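Local atomic coordinates of type III secretion system effector protein ExoU (Pseudomonas fluorescens, PDB entry 4QMK), a protein that is a type III effector toxin, probably a patatin-like phospholipase that reaches the host plasma membrane by binding phosphatidylinositol 4,5-bisphosphate. Residues A[152-164]-A[633-647]. Sequence-based numbering, arbitrary orientation.
Sequences LGKLVRSLPGPVG and SKPFSSTTVEQAKAW
P162 crosses W647 obliquely, bringing its CB over the five-membered ring, 3.7 Å from the centroid and 30° off the normal, a CH-pi contact. Just before the tryptophan, the methyl of A646 sits 3.5 Å from P160 O. Toward the start of helix 639-646, T639 meets R157 at about a right angle, with T639 OG1 3.3 Å from R157 CB and T639 CG2 3.6 Å from the same carbon. The CG of Q643 comes up against R157 O. Farther along, S158 CB is placed over one face of F636, though the modelled closeness there is doubtful, while P635 CB backs the other, and K154 CB comes up at the ring edge, 4.1 Å from F636 CD2. K154 then runs extended beyond CG along the 633-636 loop, its CG 3.5 Å from P635 O.

The second shell fixes the arginine: bent at chi3 (-77°), R157 turns its guanidinium off the contact to hydrogen-bond F251 O and Q256 OE1, leaving the aliphatic stem for T639. S158 OG bonds W144 NE1 of the second subunit, so the dimer interface reaches this turn. W647 is wedged edge-to-face against F576 on helix 555-585, and T640 OG1 is held by S584 and R254.

The contact thus joins the end of helix 140-157 in the patatin-like part to helix 639-646, the last modelled helix. What can be read with confidence is apolar and CH-pi contact: the proline CB over the indole, methyls and the aliphatic stems of R157 and K154, while the terminal nitrogens of R157 are hydrogen-bonded within the patatin-like part.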
ATOM      1  N   LEU A 152     -12.935   3.383 -16.399  1.00 53.78           N
ATOM      2  CA  LEU A 152     -12.400   4.002 -15.212  1.00 52.96           C
ATOM      3  C   LEU A 152     -13.293   5.034 -14.581  1.00 55.15           C
ATOM      4  O   LEU A 152     -13.292   5.211 -13.342  1.00 56.21           O
ATOM      5  CB  LEU A 152     -11.062   4.662 -15.514  1.00 51.65           C
ATOM      6  CG  LEU A 152      -9.906   3.701 -15.541  1.00 53.74           C
ATOM      7  CD1 LEU A 152      -8.655   4.419 -16.009  1.00 58.42           C
ATOM      8  CD2 LEU A 152      -9.709   3.104 -14.169  1.00 54.44           C
ATOM      9  N   GLY A 153     -14.039   5.734 -15.417  1.00 52.25           N
ATOM     10  CA  GLY A 153     -14.895   6.778 -14.927  1.00 53.39           C
ATOM     11  C   GLY A 153     -16.027   6.163 -14.148  1.00 52.92           C
ATOM     12  O   GLY A 153     -16.316   6.580 -13.034  1.00 51.63           O
ATOM     13  N   LYS A 154     -16.649   5.151 -14.742  1.00 51.71           N
ATOM     14  CA  LYS A 154     -17.746   4.479 -14.088  1.00 54.80           C
ATOM     15  C   LYS A 154     -17.334   3.889 -12.736  1.00 54.60           C
ATOM     16  O   LYS A 154     -17.921   4.195 -11.687  1.00 51.92           O
ATOM     17  CB  LYS A 154     -18.294   3.392 -14.994  1.00 54.01           C
ATOM     18  CG  LYS A 154     -19.231   3.940 -16.017  1.00 59.44           C
ATOM     19  CD  LYS A 154     -19.311   3.068 -17.255  1.00 66.07           C
ATOM     20  CE  LYS A 154     -20.351   3.638 -18.212  1.00 69.30           C
ATOM     21  NZ  LYS A 154     -20.198   3.076 -19.576  1.00 76.30           N
ATOM     22  N   LEU A 155     -16.287   3.082 -12.767  1.00 53.33           N
ATOM     23  CA  LEU A 155     -15.887   2.358 -11.593  1.00 51.32           C
ATOM     24  C   LEU A 155     -15.682   3.272 -10.409  1.00 52.66           C
ATOM     25  O   LEU A 155     -16.377   3.148  -9.390  1.00 50.17           O
ATOM     26  CB  LEU A 155     -14.641   1.560 -11.883  1.00 54.82           C
ATOM     27  CG  LEU A 155     -14.845   0.309 -12.748  1.00 54.30           C
ATOM     28  CD1 LEU A 155     -13.494  -0.173 -13.238  1.00 55.49           C
ATOM     29  CD2 LEU A 155     -15.541  -0.809 -12.000  1.00 56.71           C
ATOM     30  N   VAL A 156     -14.837   4.279 -10.583  1.00 53.02           N
ATOM     31  CA  VAL A 156     -14.468   5.134  -9.440  1.00 52.15           C
ATOM     32  C   VAL A 156     -15.590   5.985  -8.857  1.00 49.71           C
ATOM     33  O   VAL A 156     -15.616   6.224  -7.626  1.00 45.81           O
ATOM     34  CB  VAL A 156     -13.299   6.060  -9.782  1.00 53.47           C
ATOM     35  CG1 VAL A 156     -12.926   6.955  -8.615  1.00 50.06           C
ATOM     36  CG2 VAL A 156     -12.105   5.208 -10.123  1.00 62.73           C
ATOM     37  N   ARG A 157     -16.517   6.420  -9.715  1.00 46.09           N
ATOM     38  CA  ARG A 157     -17.592   7.300  -9.271  1.00 47.49           C
ATOM     39  C   ARG A 157     -18.709   6.499  -8.607  1.00 43.62           C
ATOM     40  O   ARG A 157     -19.467   7.052  -7.855  1.00 43.33           O
ATOM     41  CB  ARG A 157     -18.114   8.203 -10.437  1.00 51.13           C
ATOM     42  CG  ARG A 157     -17.125   9.325 -10.787  1.00 53.23           C
ATOM     43  CD  ARG A 157     -17.678  10.447 -11.654  1.00 56.25           C
ATOM     44  NE  ARG A 157     -17.791  10.054 -13.051  1.00 68.15           N
ATOM     45  CZ  ARG A 157     -16.846  10.225 -13.987  1.00 73.43           C
ATOM     46  NH1 ARG A 157     -15.684  10.808 -13.709  1.00 69.64           N
ATOM     47  NH2 ARG A 157     -17.067   9.809 -15.233  1.00 74.15           N
ATOM     48  N   SER A 158     -18.758   5.191  -8.865  1.00 43.05           N
ATOM     49  CA  SER A 158     -19.851   4.321  -8.415  1.00 41.49           C
ATOM     50  C   SER A 158     -19.591   3.519  -7.144  1.00 39.37           C
ATOM     51  O   SER A 158     -20.418   2.715  -6.769  1.00 39.25           O
ATOM     52  CB  SER A 158     -20.105   3.275  -9.497  1.00 42.56           C
ATOM     53  OG  SER A 158     -19.039   2.329  -9.528  1.00 40.66           O
ATOM     54  N   LEU A 159     -18.450   3.713  -6.506  1.00 37.58           N
ATOM     55  CA  LEU A 159     -18.088   2.921  -5.348  1.00 39.38           C
ATOM     56  C   LEU A 159     -19.021   3.106  -4.080  1.00 42.21           C
ATOM     57  O   LEU A 159     -19.367   4.217  -3.670  1.00 38.68           O
ATOM     58  CB  LEU A 159     -16.627   3.193  -5.003  1.00 39.34           C
ATOM     59  CG  LEU A 159     -15.629   2.893  -6.141  1.00 38.63           C
ATOM     60  CD1 LEU A 159     -14.230   3.177  -5.675  1.00 38.95           C
ATOM     61  CD2 LEU A 159     -15.714   1.453  -6.587  1.00 38.20           C
ATOM     62  N   PRO A 160     -19.425   1.988  -3.463  1.00 45.95           N
ATOM     63  CA  PRO A 160     -20.253   2.108  -2.268  1.00 47.74           C
ATOM     64  C   PRO A 160     -19.583   2.989  -1.217  1.00 49.74           C
ATOM     65  O   PRO A 160     -20.248   3.747  -0.518  1.00 48.39           O
ATOM     66  CB  PRO A 160     -20.365   0.673  -1.770  1.00 49.95           C
ATOM     67  CG  PRO A 160     -19.192  -0.061  -2.373  1.00 49.88           C
ATOM     68  CD  PRO A 160     -18.914   0.619  -3.675  1.00 46.67           C
ATOM     69  N   GLY A 161     -18.262   2.892  -1.138  1.00 50.58           N
ATOM     70  CA  GLY A 161     -17.484   3.679  -0.227  1.00 51.25           C
ATOM     71  C   GLY A 161     -16.403   4.414  -1.003  1.00 51.78           C
ATOM     72  O   GLY A 161     -15.500   3.788  -1.601  1.00 52.13           O
ATOM     73  N   PRO A 162     -16.472   5.748  -0.968  1.00 48.73           N
ATOM     74  CA  PRO A 162     -15.557   6.573  -1.666  1.00 46.19           C
ATOM     75  C   PRO A 162     -14.069   6.296  -1.354  1.00 53.50           C
ATOM     76  O   PRO A 162     -13.692   6.040  -0.203  1.00 49.52           O
ATOM     77  CB  PRO A 162     -15.903   7.935  -1.168  1.00 49.12           C
ATOM     78  CG  PRO A 162     -16.333   7.719   0.273  1.00 54.87           C
ATOM     79  CD  PRO A 162     -17.139   6.466   0.149  1.00 52.37           C
ATOM     80  N   VAL A 163     -13.244   6.362  -2.408  1.00 54.60           N
ATOM     81  CA  VAL A 163     -11.816   6.270  -2.289  1.00 51.86           C
ATOM     82  C   VAL A 163     -11.313   7.724  -2.323  1.00 48.03           C
ATOM     83  O   VAL A 163     -12.076   8.698  -2.523  1.00 42.04           O
ATOM     84  CB  VAL A 163     -11.152   5.465  -3.469  1.00 58.07           C
ATOM     85  CG1 VAL A 163     -11.746   4.062  -3.598  1.00 58.78           C
ATOM     86  CG2 VAL A 163     -11.231   6.227  -4.811  1.00 55.81           C
ATOM     87  N   GLY A 164     -10.007   7.849  -2.200  1.00 47.53           N
ATOM     88  CA  GLY A 164      -9.361   9.148  -2.147  1.00 45.54           C
ATOM     89  C   GLY A 164      -9.299   9.937  -3.439  1.00 40.82           C
ATOM     90  O   GLY A 164      -9.574  11.111  -3.430  1.00 39.91           O
ATOM     91  N   SER A 633     -26.427   4.292 -21.421  1.00 64.94           N
ATOM     92  CA  SER A 633     -25.164   4.643 -20.740  1.00 69.69           C
ATOM     93  C   SER A 633     -24.796   3.629 -19.673  1.00 73.30           C
ATOM     94  O   SER A 633     -24.472   3.989 -18.560  1.00 68.51           O
ATOM     95  CB  SER A 633     -25.166   6.061 -20.160  1.00 67.96           C
ATOM     96  OG  SER A 633     -24.931   7.015 -21.187  1.00 70.30           O
ATOM     97  N   LYS A 634     -24.858   2.355 -20.061  1.00 93.45           N
ATOM     98  CA  LYS A 634     -24.403   1.218 -19.260  1.00100.60           C
ATOM     99  C   LYS A 634     -24.857   1.342 -17.816  1.00 87.75           C
ATOM    100  O   LYS A 634     -25.978   1.789 -17.575  1.00 76.60           O
ATOM    101  CB  LYS A 634     -22.861   1.108 -19.372  1.00109.44           C
ATOM    102  CG  LYS A 634     -22.294   1.206 -20.795  1.00112.26           C
ATOM    103  CD  LYS A 634     -22.767   0.103 -21.725  1.00114.17           C
ATOM    104  CE  LYS A 634     -22.227   0.331 -23.128  1.00111.61           C
ATOM    105  NZ  LYS A 634     -22.774  -0.651 -24.097  1.00113.17           N
ATOM    106  N   PRO A 635     -24.041   0.833 -16.872  1.00 87.17           N
ATOM    107  CA  PRO A 635     -24.225   1.121 -15.452  1.00 84.93           C
ATOM    108  C   PRO A 635     -23.517   2.417 -15.023  1.00 79.15           C
ATOM    109  O   PRO A 635     -22.483   2.785 -15.593  1.00 66.64           O
ATOM    110  CB  PRO A 635     -23.543  -0.068 -14.755  1.00 92.33           C
ATOM    111  CG  PRO A 635     -23.530  -1.151 -15.774  1.00 98.61           C
ATOM    112  CD  PRO A 635     -23.325  -0.444 -17.067  1.00 91.48           C
ATOM    113  N   PHE A 636     -24.089   3.087 -14.023  1.00 79.20           N
ATOM    114  CA  PHE A 636     -23.506   4.283 -13.403  1.00 78.85           C
ATOM    115  C   PHE A 636     -23.535   5.574 -14.241  1.00 81.17           C
ATOM    116  O   PHE A 636     -22.486   6.194 -14.485  1.00 80.66           O
ATOM    117  CB  PHE A 636     -22.079   3.979 -12.898  1.00 81.34           C
ATOM    118  CG  PHE A 636     -21.980   2.691 -12.127  1.00 71.39           C
ATOM    119  CD1 PHE A 636     -22.756   2.491 -10.982  1.00 71.07           C
ATOM    120  CD2 PHE A 636     -21.126   1.675 -12.545  1.00 68.66           C
ATOM    121  CE1 PHE A 636     -22.671   1.298 -10.268  1.00 74.23           C
ATOM    122  CE2 PHE A 636     -21.037   0.479 -11.838  1.00 70.45           C
ATOM    123  CZ  PHE A 636     -21.804   0.292 -10.695  1.00 73.21           C
ATOM    124  N   SER A 637     -24.748   5.980 -14.644  1.00 88.00           N
ATOM    125  CA  SER A 637     -24.982   7.253 -15.357  1.00 82.61           C
ATOM    126  C   SER A 637     -24.829   8.447 -14.381  1.00 73.46           C
ATOM    127  O   SER A 637     -23.782   9.072 -14.383  1.00 88.47           O
ATOM    128  CB  SER A 637     -26.351   7.246 -16.048  1.00 89.57           C
ATOM    129  OG  SER A 637     -26.382   6.332 -17.138  1.00 98.04           O
ATOM    130  N   SER A 638     -25.852   8.746 -13.561  1.00 67.81           N
ATOM    131  CA  SER A 638     -25.766   9.783 -12.489  1.00 65.01           C
ATOM    132  C   SER A 638     -25.202   9.276 -11.167  1.00 61.73           C
ATOM    133  O   SER A 638     -25.938   9.083 -10.148  1.00 67.47           O
ATOM    134  CB  SER A 638     -27.120  10.445 -12.123  1.00 72.01           C
ATOM    135  OG  SER A 638     -27.174  10.877 -10.710  1.00 60.80           O
ATOM    136  N   THR A 639     -23.899   9.154 -11.124  1.00 44.41           N
ATOM    137  CA  THR A 639     -23.317   8.883  -9.846  1.00 41.97           C
ATOM    138  C   THR A 639     -23.544  10.038  -8.815  1.00 33.95           C
ATOM    139  O   THR A 639     -23.314   9.810  -7.672  1.00 34.09           O
ATOM    140  CB  THR A 639     -21.811   8.527  -9.961  1.00 41.18           C
ATOM    141  OG1 THR A 639     -21.059   9.671 -10.404  1.00 38.53           O
ATOM    142  CG2 THR A 639     -21.578   7.314 -10.917  1.00 41.13           C
ATOM    143  N   THR A 640     -24.042  11.225  -9.182  1.00 29.38           N
ATOM    144  CA  THR A 640     -24.012  12.368  -8.244  1.00 27.43           C
ATOM    145  C   THR A 640     -24.845  12.195  -6.973  1.00 29.30           C
ATOM    146  O   THR A 640     -24.353  12.434  -5.852  1.00 28.73           O
ATOM    147  CB  THR A 640     -24.380  13.724  -8.913  1.00 27.26           C
ATOM    148  OG1 THR A 640     -23.598  13.943 -10.089  1.00 27.87           O
ATOM    149  CG2 THR A 640     -24.143  14.909  -7.994  1.00 26.42           C
ATOM    150  N   VAL A 641     -26.103  11.836  -7.135  1.00 27.44           N
ATOM    151  CA  VAL A 641     -26.956  11.615  -6.007  1.00 29.71           C
ATOM    152  C   VAL A 641     -26.437  10.437  -5.222  1.00 30.80           C
ATOM    153  O   VAL A 641     -26.440  10.468  -4.004  1.00 36.09           O
ATOM    154  CB  VAL A 641     -28.466  11.383  -6.429  1.00 30.64           C
ATOM    155  CG1 VAL A 641     -29.320  10.956  -5.250  1.00 30.37           C
ATOM    156  CG2 VAL A 641     -29.045  12.658  -7.026  1.00 30.23           C
ATOM    157  N   GLU A 642     -26.018   9.395  -5.917  0.50 31.45           N
ATOM    158  CA  GLU A 642     -25.509   8.186  -5.262  0.50 34.05           C
ATOM    159  C   GLU A 642     -24.266   8.490  -4.429  0.50 35.46           C
ATOM    160  O   GLU A 642     -24.160   8.062  -3.272  0.50 37.26           O
ATOM    161  CB  GLU A 642     -25.225   7.118  -6.305  0.50 35.60           C
ATOM    162  CG  GLU A 642     -26.498   6.572  -6.925  0.50 37.55           C
ATOM    163  CD  GLU A 642     -27.386   6.004  -5.868  0.50 40.33           C
ATOM    164  OE1 GLU A 642     -26.890   5.075  -5.200  0.50 45.00           O
ATOM    165  OE2 GLU A 642     -28.535   6.495  -5.682  0.50 38.47           O
ATOM    166  N   GLN A 643     -23.343   9.251  -5.008  1.00 34.23           N
ATOM    167  CA  GLN A 643     -22.132   9.666  -4.292  1.00 37.04           C
ATOM    168  C   GLN A 643     -22.498  10.567  -3.092  1.00 36.99           C
ATOM    169  O   GLN A 643     -21.972  10.396  -1.991  1.00 35.81           O
ATOM    170  CB  GLN A 643     -21.179  10.383  -5.242  1.00 36.78           C
ATOM    171  CG  GLN A 643     -20.513   9.460  -6.254  1.00 39.46           C
ATOM    172  CD  GLN A 643     -19.805  10.223  -7.357  1.00 44.45           C
ATOM    173  OE1 GLN A 643     -20.432  10.851  -8.240  1.00 46.44           O
ATOM    174  NE2 GLN A 643     -18.493  10.150  -7.344  1.00 44.06           N
ATOM    175  N   ALA A 644     -23.455  11.469  -3.289  1.00 36.15           N
ATOM    176  CA  ALA A 644     -23.885  12.353  -2.217  1.00 36.02           C
ATOM    177  C   ALA A 644     -24.363  11.551  -1.031  1.00 39.29           C
ATOM    178  O   ALA A 644     -24.084  11.927   0.076  1.00 43.38           O
ATOM    179  CB  ALA A 644     -24.966  13.292  -2.684  1.00 35.99           C
ATOM    180  N   LYS A 645     -25.061  10.434  -1.255  1.00 38.13           N
ATOM    181  CA  LYS A 645     -25.501   9.596  -0.138  1.00 36.53           C
ATOM    182  C   LYS A 645     -24.320   8.858   0.465  1.00 36.51           C
ATOM    183  O   LYS A 645     -24.119   8.885   1.668  1.00 40.82           O
ATOM    184  CB  LYS A 645     -26.516   8.561  -0.582  1.00 37.37           C
ATOM    185  CG  LYS A 645     -27.769   9.121  -1.200  1.00 39.03           C
ATOM    186  CD  LYS A 645     -28.706   8.003  -1.613  1.00 41.45           C
ATOM    187  CE  LYS A 645     -29.778   8.550  -2.514  1.00 44.99           C
ATOM    188  NZ  LYS A 645     -30.798   7.528  -2.872  1.00 52.58           N
ATOM    189  N   ALA A 646     -23.530   8.213  -0.373  1.00 35.37           N
ATOM    190  CA  ALA A 646     -22.352   7.460   0.062  1.00 36.73           C
ATOM    191  C   ALA A 646     -21.338   8.263   0.902  1.00 37.00           C
ATOM    192  O   ALA A 646     -20.589   7.678   1.662  1.00 39.30           O
ATOM    193  CB  ALA A 646     -21.624   6.904  -1.155  1.00 38.18           C
ATOM    194  N   TRP A 647     -21.265   9.577   0.723  1.00 35.38           N
ATOM    195  CA  TRP A 647     -20.332  10.373   1.501  1.00 35.28           C
ATOM    196  C   TRP A 647     -20.921  10.914   2.800  1.00 35.09           C
ATOM    197  O   TRP A 647     -20.230  11.562   3.541  1.00 36.90           O
ATOM    198  CB  TRP A 647     -19.784  11.526   0.669  1.00 34.91           C
ATOM    199  CG  TRP A 647     -18.737  11.182  -0.418  1.00 33.75           C
ATOM    200  CD1 TRP A 647     -18.946  10.507  -1.585  1.00 35.65           C
ATOM    201  CD2 TRP A 647     -17.361  11.633  -0.464  1.00 34.40           C
ATOM    202  NE1 TRP A 647     -17.773  10.440  -2.327  1.00 36.97           N
ATOM    203  CE2 TRP A 647     -16.794  11.139  -1.667  1.00 33.68           C
ATOM    204  CE3 TRP A 647     -16.552  12.374   0.412  1.00 33.16           C
ATOM    205  CZ2 TRP A 647     -15.478  11.366  -2.013  1.00 33.99           C
ATOM    206  CZ3 TRP A 647     -15.228  12.587   0.070  1.00 34.02           C
ATOM    207  CH2 TRP A 647     -14.699  12.084  -1.128  1.00 34.83           C
TER